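PDB 3TS7: geranyltranstransferase from Methylococcus capsulatus, which probably catalyses, using magnesium, the head-to-tail condensation of isoprenyl diphosphates that builds (2E,6E)-farnesyl diphosphate. Local coordinates for residues I82-S86 / G159-G163; H184-T188 / L223-I227; I192-V196 / L214-K219. All blocks are in the same frame, centred on the assembly; numbering follows the deposited sequence.

Contact 1. Residues I82-S86 / G159-G163. With PO4 (phosphate ion), chain F.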
loop_
_atom_site.group_PDB
_atom_site.type_symbol
_atom_site.label_atom_id
_atom_site.label_comp_id
_atom_site.label_asym_id
_atom_site.label_seq_id
_atom_site.Cartn_x
_atom_site.Cartn_y
_atom_site.Cartn_z
ATOM N N ILE B 82 -1.777 5.005 -6.491
ATOM C CA ILE B 82 -2.812 4.164 -5.898
ATOM C C ILE B 82 -3.788 3.709 -6.970
ATOM O O ILE B 82 -4.041 2.505 -7.095
ATOM C CB ILE B 82 -3.569 4.856 -4.736
ATOM C CG1 ILE B 82 -2.647 5.114 -3.541
ATOM C CG2 ILE B 82 -4.730 3.996 -4.248
ATOM C CD1 ILE B 82 -2.130 3.850 -2.831
ATOM N N HIS B 83 -4.290 4.661 -7.759
ATOM C CA HIS B 83 -5.219 4.365 -8.872
ATOM C C HIS B 83 -4.650 3.295 -9.813
ATOM O O HIS B 83 -5.309 2.287 -10.081
ATOM C CB HIS B 83 -5.569 5.648 -9.635
ATOM C CG HIS B 83 -6.319 5.413 -10.910
ATOM N ND1 HIS B 83 -7.575 4.842 -10.941
ATOM C CD2 HIS B 83 -5.985 5.654 -12.200
ATOM C CE1 HIS B 83 -7.973 4.725 -12.195
ATOM N NE2 HIS B 83 -7.032 5.221 -12.978
ATOM N N VAL B 84 -3.415 3.496 -10.274
ATOM C CA VAL B 84 -2.762 2.540 -11.181
ATOM C C VAL B 84 -2.555 1.160 -10.537
ATOM O O VAL B 84 -2.849 0.142 -11.157
ATOM C CB VAL B 84 -1.455 3.096 -11.807
ATOM C CG1 VAL B 84 -0.715 2.003 -12.616
ATOM C CG2 VAL B 84 -1.772 4.284 -12.725
ATOM N N TYR B 85 -2.090 1.131 -9.293
ATOM C CA TYR B 85 -1.945 -0.140 -8.589
ATOM C C TYR B 85 -3.285 -0.922 -8.589
ATOM O O TYR B 85 -3.289 -2.117 -8.907
ATOM C CB TYR B 85 -1.310 0.025 -7.181
ATOM C CG TYR B 85 -2.135 -0.520 -6.064
ATOM C CD1 TYR B 85 -2.342 -1.898 -5.908
ATOM C CD2 TYR B 85 -2.750 0.350 -5.163
ATOM C CE1 TYR B 85 -3.148 -2.377 -4.888
ATOM C CE2 TYR B 85 -3.539 -0.118 -4.156
ATOM C CZ TYR B 85 -3.752 -1.480 -4.030
ATOM O OH TYR B 85 -4.560 -1.919 -3.023
ATOM N N SER B 86 -4.397 -0.247 -8.275
ATOM C CA SER B 86 -5.716 -0.881 -8.272
ATOM C C SER B 86 -6.086 -1.449 -9.635
ATOM O O SER B 86 -6.646 -2.531 -9.684
ATOM C CB SER B 86 -6.820 0.079 -7.808
ATOM O OG SER B 86 -7.135 1.009 -8.836
ATOM N N GLY B 159 -12.340 1.786 2.089
ATOM C CA GLY B 159 -12.411 2.490 0.828
ATOM C C GLY B 159 -12.317 1.593 -0.387
ATOM O O GLY B 159 -13.066 0.614 -0.515
ATOM N N MET B 160 -11.396 1.946 -1.281
ATOM C CA MET B 160 -11.195 1.307 -2.587
ATOM C C MET B 160 -11.161 -0.235 -2.620
ATOM O O MET B 160 -11.852 -0.856 -3.456
ATOM C CB MET B 160 -9.906 1.844 -3.206
ATOM C CG MET B 160 -9.637 1.392 -4.633
ATOM S SD MET B 160 -8.070 2.081 -5.202
ATOM C CE MET B 160 -6.936 1.027 -4.277
ATOM N N VAL B 161 -10.361 -0.836 -1.725
ATOM C CA VAL B 161 -10.178 -2.303 -1.701
ATOM C C VAL B 161 -11.468 -3.020 -1.298
ATOM O O VAL B 161 -11.907 -3.938 -1.976
ATOM C CB VAL B 161 -8.964 -2.715 -0.821
ATOM C CG1 VAL B 161 -9.043 -4.176 -0.368
ATOM C CG2 VAL B 161 -7.686 -2.480 -1.607
ATOM N N GLY B 162 -12.076 -2.563 -0.212
ATOM C CA GLY B 162 -13.361 -3.082 0.224
ATOM C C GLY B 162 -14.474 -2.863 -0.788
ATOM O O GLY B 162 -15.361 -3.696 -0.917
ATOM N N GLY B 163 -14.409 -1.760 -1.530
ATOM C CA GLY B 163 -15.381 -1.503 -2.591
ATOM C C GLY B 163 -15.267 -2.500 -3.720
ATOM O O GLY B 163 -16.280 -2.910 -4.321
HETATM P P PO4 F . -7.185 5.951 -16.511
HETATM O O1 PO4 F . -6.399 6.477 -15.338
HETATM O O2 PO4 F . -8.333 6.884 -16.803
HETATM O O3 PO4 F . -6.299 5.893 -17.731
HETATM O O4 PO4 F . -7.695 4.574 -16.185
#
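Ser86, whose CB rests on the sulfur of Met160, sends its hydroxyl back along its own helix: OG donates to His83 O at 2.6 Å, a tight bond that reaches the oxygen at 133° to the C=O and 19° off the carbonyl plane. With OG tied to the backbone, CB is the part of Ser86 that lies closest to Met160, 3.5 Å from SD. Met160 is the one long side chain that helix 160-168 sends over from its first turn. Its CG lies anti to the backbone N and the chain runs straight out until the bend at chi3 (74°), which tucks the methyl CE in among three neighbours: Ile82 CG2 at 3.7 Å, Tyr85 CE2 at 3.6 Å, and Ser86 CB. CE meets the tyrosine ring obliquely. Farther along that ring, Tyr85 OH touches Val161 CG2 at 3.5 Å, and Asp121 of the second subunit packs on the same tyrosine.

In the all-helical fold of polyprenyl synthases, helix 73-90 runs into the first aspartate-rich motif. His83 turns away from Met160 toward a phosphate, with NE2 donating to O1 at 2.7 Å in a bent bond and weakly to O4. The anion meets the ring at its edge, in plane. This phosphate, probably from the crystallisation liquor, is also bonded by Lys51, and it may mark the site where relatives bind isopentenyl diphosphate. With an alanine here the imidazole N-H is gone, and the anion would probably be held less firmly on that side. Leu191 of helix 177-201 touches both His83 and Met160.

Contact 2. Residues H184-T188 / L223-I227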
loop_
_atom_site.group_PDB
_atom_site.type_symbol
_atom_site.label_atom_id
_atom_site.label_comp_id
_atom_site.label_asym_id
_atom_site.label_seq_id
_atom_site.Cartn_x
_atom_site.Cartn_y
_atom_site.Cartn_z
ATOM N N HIS B 184 -20.183 2.005 -4.988
ATOM C CA HIS B 184 -19.470 2.958 -5.843
ATOM C C HIS B 184 -18.705 4.034 -5.066
ATOM O O HIS B 184 -17.603 4.421 -5.474
ATOM C CB HIS B 184 -20.414 3.614 -6.853
ATOM C CG HIS B 184 -20.727 2.759 -8.037
ATOM N ND1 HIS B 184 -19.751 2.259 -8.876
ATOM C CD2 HIS B 184 -21.912 2.331 -8.542
ATOM C CE1 HIS B 184 -20.314 1.553 -9.840
ATOM N NE2 HIS B 184 -21.625 1.584 -9.662
ATOM N N ILE B 185 -19.296 4.482 -3.958
ATOM C CA ILE B 185 -18.704 5.446 -3.015
ATOM C C ILE B 185 -17.399 4.882 -2.434
ATOM O O ILE B 185 -16.388 5.590 -2.349
ATOM C CB ILE B 185 -19.715 5.824 -1.902
ATOM C CG1 ILE B 185 -20.773 6.794 -2.446
ATOM C CG2 ILE B 185 -19.059 6.513 -0.692
ATOM C CD1 ILE B 185 -22.085 6.839 -1.615
ATOM N N ARG B 186 -17.408 3.593 -2.097
ATOM C CA ARG B 186 -16.211 2.963 -1.560
ATOM C C ARG B 186 -15.177 2.657 -2.644
ATOM O O ARG B 186 -14.004 3.074 -2.511
ATOM C CB ARG B 186 -16.563 1.714 -0.740
ATOM C CG ARG B 186 -17.292 1.985 0.560
ATOM C CD ARG B 186 -18.076 0.722 0.940
ATOM N NE ARG B 186 -18.736 0.810 2.238
ATOM C CZ ARG B 186 -18.213 0.374 3.382
ATOM N NH1 ARG B 186 -16.997 -0.188 3.409
ATOM N NH2 ARG B 186 -18.910 0.503 4.505
ATOM N N LYS B 187 -15.612 1.981 -3.714
ATOM C CA LYS B 187 -14.720 1.511 -4.787
ATOM C C LYS B 187 -14.006 2.629 -5.548
ATOM O O LYS B 187 -12.838 2.487 -5.920
ATOM C CB LYS B 187 -15.474 0.608 -5.781
ATOM C CG LYS B 187 -14.671 0.208 -7.045
ATOM C CD LYS B 187 -15.135 -1.106 -7.662
ATOM C CE LYS B 187 -14.572 -1.291 -9.073
ATOM N NZ LYS B 187 -13.190 -1.855 -9.090
ATOM N N THR B 188 -14.724 3.718 -5.801
ATOM C CA THR B 188 -14.274 4.767 -6.711
ATOM C C THR B 188 -14.288 6.115 -6.004
ATOM O O THR B 188 -13.378 6.936 -6.164
ATOM C CB THR B 188 -15.191 4.798 -7.971
ATOM O OG1 THR B 188 -15.176 3.505 -8.599
ATOM C CG2 THR B 188 -14.744 5.836 -8.984
ATOM N N LEU B 223 -20.093 10.026 -7.919
ATOM C CA LEU B 223 -21.308 9.231 -8.092
ATOM C C LEU B 223 -21.908 9.444 -9.470
ATOM O O LEU B 223 -22.237 8.483 -10.167
ATOM C CB LEU B 223 -22.327 9.561 -7.001
ATOM C CG LEU B 223 -22.084 8.863 -5.666
ATOM C CD1 LEU B 223 -22.821 9.586 -4.569
ATOM C CD2 LEU B 223 -22.476 7.362 -5.725
ATOM N N ALA B 224 -21.999 10.712 -9.866
ATOM C CA ALA B 224 -22.594 11.100 -11.134
ATOM C C ALA B 224 -21.910 10.475 -12.352
ATOM O O ALA B 224 -22.589 10.015 -13.256
ATOM C CB ALA B 224 -22.637 12.639 -11.260
ATOM N N PHE B 225 -20.576 10.423 -12.382
ATOM C CA PHE B 225 -19.911 9.933 -13.611
ATOM C C PHE B 225 -20.079 8.426 -13.853
ATOM O O PHE B 225 -20.143 7.952 -15.004
ATOM C CB PHE B 225 -18.438 10.410 -13.719
ATOM C CG PHE B 225 -17.406 9.417 -13.228
ATOM C CD1 PHE B 225 -16.855 8.476 -14.094
ATOM C CD2 PHE B 225 -16.947 9.457 -11.923
ATOM C CE1 PHE B 225 -15.882 7.557 -13.656
ATOM C CE2 PHE B 225 -15.972 8.541 -11.473
ATOM C CZ PHE B 225 -15.444 7.598 -12.339
ATOM N N GLN B 226 -20.163 7.677 -12.767
ATOM C CA GLN B 226 -20.416 6.252 -12.897
ATOM C C GLN B 226 -21.872 5.949 -13.272
ATOM O O GLN B 226 -22.120 5.010 -14.013
ATOM C CB GLN B 226 -19.970 5.518 -11.657
ATOM C CG GLN B 226 -18.464 5.468 -11.561
ATOM C CD GLN B 226 -18.017 4.691 -10.377
ATOM O OE1 GLN B 226 -18.382 4.997 -9.243
ATOM N NE2 GLN B 226 -17.229 3.663 -10.621
ATOM N N ILE B 227 -22.810 6.768 -12.794
ATOM C CA ILE B 227 -24.196 6.692 -13.266
ATOM C C ILE B 227 -24.185 6.916 -14.782
ATOM O O ILE B 227 -24.765 6.134 -15.537
ATOM C CB ILE B 227 -25.134 7.709 -12.579
ATOM C CG1 ILE B 227 -25.252 7.422 -11.084
ATOM C CG2 ILE B 227 -26.543 7.651 -13.224
ATOM C CD1 ILE B 227 -25.899 8.556 -10.273
HETATM O O HOH W 1 -17.211 1.876 -8.538
#
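Gln226 carries most of the contact with His184 and Thr188, and it can be read outward atom by atom. CB hangs over one face of the His184 ring, 4.3 Å above its plane and offset toward the rim. CG lies over a face of Phe225, in its own helix, 3.7 Å above the plane. From there the chain is extended (chi2 -177°), which carries CD in between the two residues of helix 177-201. OE1 comes within 3.1 Å of His184 ND1, while NE2 is 2.9 Å from Thr188 OG1. The amide and imidazole planes stand 67° apart.

One water draws the three polar groups together. It accepts from Gln226 NE2 at 2.7 Å, lies in the plane of the imidazole at 2.6 Å from His184 ND1, and is just as near Thr188 OG1. With Gln226 NE2 as donor, the water ties the amide nitrogen to the His184 and Thr188 side.

Apolar groups flank these polar contacts. Ile185 CG1 meets Leu223 CD2 at 3.7 Å, the two side chains crossing at a slant, and Thr188 CG2 leans obliquely on the ring of Phe225, which has a bound phosphate nearby. The segments cross almost at right angles (98°) with their axes 10.7 Å apart, a separation that side chains have to bridge.

Phe225 and Gln226 are the Phe-Gln pair that leads into the second aspartate-rich motif of polyprenyl synthases, while Lys187 and Thr188 match the family's Lys-Thr pair, set here in a helix that widens into a pi-type turn. In relatives the Lys-Thr pair lies beside the allylic substrate, so the arrangement is consistent with one side of the allylic site of a polyprenyl synthase.

Contact 3. Residues I192-V196 / L214-K219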
loop_
_atom_site.group_PDB
_atom_site.type_symbol
_atom_site.label_atom_id
_atom_site.label_comp_id
_atom_site.label_asym_id
_atom_site.label_seq_id
_atom_site.Cartn_x
_atom_site.Cartn_y
_atom_site.Cartn_z
ATOM N N ILE B 192 -11.336 9.478 -5.172
ATOM C CA ILE B 192 -11.626 10.764 -5.821
ATOM C C ILE B 192 -11.714 11.861 -4.771
ATOM O O ILE B 192 -11.112 12.928 -4.928
ATOM C CB ILE B 192 -12.922 10.678 -6.682
ATOM C CG1 ILE B 192 -12.608 9.975 -8.005
ATOM C CG2 ILE B 192 -13.508 12.062 -6.955
ATOM C CD1 ILE B 192 -13.834 9.366 -8.661
ATOM N N ARG B 193 -12.431 11.596 -3.679
ATOM C CA ARG B 193 -12.503 12.536 -2.576
ATOM C C ARG B 193 -11.145 12.741 -1.926
ATOM O O ARG B 193 -10.849 13.847 -1.468
ATOM C CB ARG B 193 -13.501 12.066 -1.521
ATOM C CG ARG B 193 -14.964 12.042 -2.060
ATOM C CD ARG B 193 -15.817 11.139 -1.239
ATOM N NE ARG B 193 -16.220 11.770 0.009
ATOM C CZ ARG B 193 -17.148 11.278 0.822
ATOM N NH1 ARG B 193 -17.467 11.931 1.920
ATOM N NH2 ARG B 193 -17.764 10.129 0.529
ATOM N N ALA B 194 -10.321 11.686 -1.891
ATOM C CA ALA B 194 -8.954 11.832 -1.327
ATOM C C ALA B 194 -8.174 12.810 -2.158
ATOM O O ALA B 194 -7.448 13.616 -1.605
ATOM C CB ALA B 194 -8.211 10.469 -1.291
ATOM N N SER B 195 -8.319 12.745 -3.478
ATOM C CA SER B 195 -7.564 13.633 -4.375
ATOM C C SER B 195 -7.835 15.110 -4.092
ATOM O O SER B 195 -6.937 15.957 -4.183
ATOM C CB SER B 195 -7.900 13.323 -5.822
ATOM O OG SER B 195 -7.737 11.947 -6.045
ATOM N N VAL B 196 -9.077 15.388 -3.703
ATOM C CA VAL B 196 -9.510 16.732 -3.397
ATOM C C VAL B 196 -9.060 17.134 -1.999
ATOM O O VAL B 196 -8.562 18.250 -1.807
ATOM C CB VAL B 196 -11.061 16.865 -3.605
ATOM C CG1 VAL B 196 -11.605 18.141 -2.978
ATOM C CG2 VAL B 196 -11.357 16.829 -5.081
ATOM N N LEU B 214 -15.919 21.081 -0.730
ATOM C CA LEU B 214 -15.153 20.518 -1.822
ATOM C C LEU B 214 -15.207 18.993 -1.787
ATOM O O LEU B 214 -15.194 18.347 -2.839
ATOM C CB LEU B 214 -13.702 21.020 -1.787
ATOM C CG LEU B 214 -13.518 22.466 -2.258
ATOM C CD1 LEU B 214 -12.177 23.036 -1.767
ATOM C CD2 LEU B 214 -13.617 22.530 -3.763
ATOM N N ASP B 215 -15.221 18.440 -0.589
ATOM C CA ASP B 215 -15.535 17.006 -0.413
ATOM C C ASP B 215 -16.911 16.620 -0.979
ATOM O O ASP B 215 -17.030 15.621 -1.714
ATOM C CB ASP B 215 -15.451 16.596 1.054
ATOM C CG ASP B 215 -15.673 15.106 1.227
ATOM O OD1 ASP B 215 -14.876 14.302 0.680
ATOM O OD2 ASP B 215 -16.662 14.744 1.864
ATOM N N HIS B 216 -17.940 17.414 -0.668
ATOM C CA HIS B 216 -19.276 17.185 -1.285
ATOM C C HIS B 216 -19.263 17.316 -2.797
ATOM O O HIS B 216 -19.884 16.505 -3.491
ATOM C CB HIS B 216 -20.371 18.068 -0.654
ATOM C CG HIS B 216 -21.754 17.524 -0.858
ATOM N ND1 HIS B 216 -22.163 16.320 -0.323
ATOM C CD2 HIS B 216 -22.809 17.998 -1.562
ATOM C CE1 HIS B 216 -23.412 16.080 -0.683
ATOM N NE2 HIS B 216 -23.829 17.084 -1.431
ATOM N N TYR B 217 -18.522 18.299 -3.328
ATOM C CA TYR B 217 -18.299 18.399 -4.778
ATOM C C TYR B 217 -17.692 17.096 -5.309
ATOM O O TYR B 217 -18.126 16.549 -6.349
ATOM C CB TYR B 217 -17.376 19.607 -5.098
ATOM C CG TYR B 217 -16.803 19.625 -6.483
ATOM C CD1 TYR B 217 -17.496 20.227 -7.543
ATOM C CD2 TYR B 217 -15.568 19.044 -6.755
ATOM C CE1 TYR B 217 -16.970 20.236 -8.819
ATOM C CE2 TYR B 217 -15.036 19.054 -8.025
ATOM C CZ TYR B 217 -15.731 19.660 -9.053
ATOM O OH TYR B 217 -15.201 19.656 -10.322
ATOM N N ALA B 218 -16.664 16.622 -4.606
ATOM C CA ALA B 218 -15.932 15.411 -5.006
ATOM C C ALA B 218 -16.833 14.162 -4.988
ATOM O O ALA B 218 -16.877 13.395 -5.974
ATOM C CB ALA B 218 -14.695 15.227 -4.092
ATOM N N LYS B 219 -17.591 14.026 -3.906
ATOM C CA LYS B 219 -18.547 12.911 -3.719
ATOM C C LYS B 219 -19.609 12.878 -4.823
ATOM O O LYS B 219 -19.870 11.822 -5.425
ATOM C CB LYS B 219 -19.217 13.007 -2.343
ATOM C CG LYS B 219 -20.224 11.876 -2.078
ATOM C CD LYS B 219 -20.839 11.978 -0.710
ATOM C CE LYS B 219 -21.644 10.717 -0.376
ATOM N NZ LYS B 219 -22.174 10.812 1.006
HETATM O O HOH W 2 -12.651 15.489 -0.453
#
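Two successive helices of the polyprenyl synthase bundle, 177-201 and 208-237, pack roughly antiparallel here, the segments at 149° with their axes 8.6 Å apart at closest. Ala218 faces the neighbouring helix with only a methyl, which is consistent with the short separation. Its CB settles between Arg193 and Val196, touching Arg193 CA and CG and lying 3.8 Å from Val196 CG2. The other valine branch, CG1, rests on Leu214, close to both its CB and its carbonyl O. Beyond these residues helix 53-65 covers the buried side, with Thr61 against Val196 and Ile65 against Leu214.

Toward the other side of the pair Arg193 reaches over and grips Asp215 side-on. NE donates to OD1 at 2.9 Å in a virtually straight bond (177°) that lies in the guanidinium plane. NH1 gives to OD2, also at 2.9 Å, using that oxygen's syn lone pair. The bend at chi3 (78°) of the arginine chain swings this edge round to the carboxylate, whose plane is twisted against the guanidinium. A water donates to Asp215 OD1 at 2.8 Å and to Arg193 O at 2.6 Å, so OD1 is held from two quarters and the aspartate is linked to the opposite backbone as well.

Lys219 runs alongside the arginine in the same direction, with CD over one guanidinium face, toward its rim. Its NZ lies 4.5 Å from Arg193 NH2. The carboxylate probably offsets part of this crowding of positive charge. The chemistry implies an apolar core of Ala218, Val196 and Leu214, edged on the Arg193 side by a directional two-nitrogen ion pair.

Reading from the N terminus, helix 73-90 comes first, and contact 1 closes when residues 159-163 return to it, with 72 residues in between, at the start of helix 160-168. The chain then passes to helix 177-201, which supplies the first segment of both remaining contacts. Residues 192-196 pair with 214-219 across the turn into helix 208-237, and only afterwards do 223-227 reach back to 184-188, so contact 3 sits within contact 2 and contact 1 precedes both in series. Contact 2 touches both of the others: Lys187 O meets Met160 CG of contact 1, while Phe225 CE2 packs on Ile192 CD1 of contact 3. Contacts 1 and 3 do not touch.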